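Local coordinates for DNAation factor-related protein 4 (Drosophila melanogaster, PDB 5XPC) that probably acts as a DNA-cutting nuclease of apoptotic DNA fragmentation, this piece being its CIDE domain, which forms higher-order assemblies, at residues Ile25-Asn28 with Met32-Ala35. Residues are numbered along the deposited sequence; the frame is centred on the assembly and turned at random.
Sequences IGAN and MLIA
In this CIDE domain, a ubiquitin-like fold, Ile25, Ala27, Asn28, Met32 and Leu33 pack together where strand 22-27, the second strand of the N-terminal hairpin, leads into helix 30-40. The backbones come nearest at Ala27 and Leu33, whose CA atoms are 5.3 Å apart. Ala27 points its methyl at the helix and rests against the start of the Met32 and Leu33 side chains and the backbone N of Leu33, with CB 3.8 Å from Met32 CG and equally near Leu33 CB. Two residues earlier on the strand, Ile25 meets Leu33: with CG anti to the backbone N (chi1 -177°) and chi2 near 50°, Leu33 CD1 reaches the branch methyl CG2 of Ile25 at 3.6 Å. Both residues also touch Val14 on the neighbouring strand 10-15. Met32 takes the other direction: extended through chi2, it bends at its last torsion and crosses the Asn28 side chain at about a right angle. Its SD lies 3.6 Å from Ala27 CA and accepts a weak hydrogen bond from Asn28 N (3.7 Å, N-H...S angle 156°), while the terminal CE rests 3.3 Å from Asn28 OD1. An alanine in place of Met32 would probably leave Asn28 N without its sulfur acceptor and open a gap beside Ala27 CA and the Asn28 amide. On the strand's outer edge, Gly26 N donates a hydrogen bond to OD1 of Asp59 of a second subunit. The contact is therefore chiefly apolar packing, with the thioether both filling space beside the strand and weakly accepting the Asn28 N-H where the chain leaves the sheet.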
ATOM      1  N   ILE B  25       1.207  -7.045  26.202  1.00 22.97           N
ATOM      2  CA  ILE B  25       1.482  -5.876  27.031  1.00 23.64           C
ATOM      3  C   ILE B  25       0.542  -4.751  26.624  1.00 24.49           C
ATOM      4  O   ILE B  25       0.430  -4.431  25.436  1.00 26.79           O
ATOM      5  CB  ILE B  25       2.942  -5.407  26.876  1.00 25.13           C
ATOM      6  CG1 ILE B  25       3.912  -6.502  27.344  1.00 22.97           C
ATOM      7  CG2 ILE B  25       3.166  -4.105  27.627  1.00 23.53           C
ATOM      8  CD1 ILE B  25       5.385  -6.129  27.098  1.00 25.29           C
ATOM      9  N   GLY B  26      -0.094  -4.120  27.610  1.00 24.50           N
ATOM     10  CA  GLY B  26      -0.893  -2.927  27.358  1.00 25.38           C
ATOM     11  C   GLY B  26      -0.064  -1.666  27.548  1.00 28.27           C
ATOM     12  O   GLY B  26       0.683  -1.537  28.519  1.00 29.42           O
ATOM     13  N   ALA B  27      -0.188  -0.741  26.597  1.00 25.45           N
ATOM     14  CA  ALA B  27       0.543   0.511  26.703  1.00 25.96           C
ATOM     15  C   ALA B  27      -0.191   1.617  25.957  1.00 27.23           C
ATOM     16  O   ALA B  27      -0.920   1.367  24.988  1.00 26.01           O
ATOM     17  CB  ALA B  27       1.984   0.379  26.166  1.00 25.15           C
ATOM     18  N   ASN B  28       0.027   2.851  26.412  1.00 31.89           N
ATOM     19  CA  ASN B  28      -0.553   4.028  25.781  1.00 31.19           C
ATOM     20  C   ASN B  28       0.502   4.919  25.136  1.00 32.25           C
ATOM     21  O   ASN B  28       0.180   6.028  24.705  1.00 30.01           O
ATOM     22  CB  ASN B  28      -1.384   4.823  26.796  1.00 32.07           C
ATOM     23  CG  ASN B  28      -0.556   5.365  27.950  1.00 34.42           C
ATOM     24  OD1 ASN B  28       0.669   5.282  27.948  1.00 34.28           O
ATOM     25  ND2 ASN B  28      -1.229   5.947  28.936  1.00 37.54           N
ATOM     26  N   MET B  32       6.109   3.923  27.240  1.00 27.80           N
ATOM     27  CA  MET B  32       5.578   2.930  28.171  1.00 25.57           C
ATOM     28  C   MET B  32       5.792   1.506  27.660  1.00 26.83           C
ATOM     29  O   MET B  32       6.132   0.604  28.438  1.00 28.55           O
ATOM     30  CB  MET B  32       4.089   3.183  28.421  1.00 24.22           C
ATOM     31  CG  MET B  32       3.432   2.089  29.271  1.00 28.51           C
ATOM     32  SD  MET B  32       1.681   2.339  29.640  1.00 31.83           S
ATOM     33  CE  MET B  32       1.729   3.818  30.657  1.00 35.31           C
ATOM     34  N   LEU B  33       5.577   1.274  26.361  1.00 25.39           N
ATOM     35  CA  LEU B  33       5.706  -0.084  25.841  1.00 26.02           C
ATOM     36  C   LEU B  33       7.137  -0.576  25.966  1.00 25.73           C
ATOM     37  O   LEU B  33       7.374  -1.734  26.335  1.00 26.16           O
ATOM     38  CB  LEU B  33       5.250  -0.154  24.384  1.00 24.64           C
ATOM     39  CG  LEU B  33       5.263  -1.543  23.732  1.00 24.18           C
ATOM     40  CD1 LEU B  33       4.546  -2.577  24.618  1.00 23.00           C
ATOM     41  CD2 LEU B  33       4.591  -1.490  22.347  1.00 25.01           C
ATOM     42  N   ILE B  34       8.106   0.299  25.683  1.00 24.26           N
ATOM     43  CA  ILE B  34       9.506  -0.085  25.810  1.00 25.07           C
ATOM     44  C   ILE B  34       9.865  -0.341  27.271  1.00 25.21           C
ATOM     45  O   ILE B  34      10.587  -1.294  27.585  1.00 26.64           O
ATOM     46  CB  ILE B  34      10.407   0.989  25.173  1.00 28.06           C
ATOM     47  CG1 ILE B  34      10.245   0.959  23.652  1.00 30.02           C
ATOM     48  CG2 ILE B  34      11.869   0.786  25.590  1.00 26.39           C
ATOM     49  CD1 ILE B  34      11.102   1.941  22.927  1.00 33.62           C
ATOM     50  N   ALA B  35       9.371   0.493  28.185  1.00 24.85           N
ATOM     51  CA  ALA B  35       9.687   0.295  29.597  1.00 29.17           C
ATOM     52  C   ALA B  35       9.131  -1.032  30.106  1.00 30.61           C
ATOM     53  O   ALA B  35       9.817  -1.769  30.827  1.00 29.12           O
ATOM     54  CB  ALA B  35       9.150   1.462  30.425  1.00 26.68           C
TER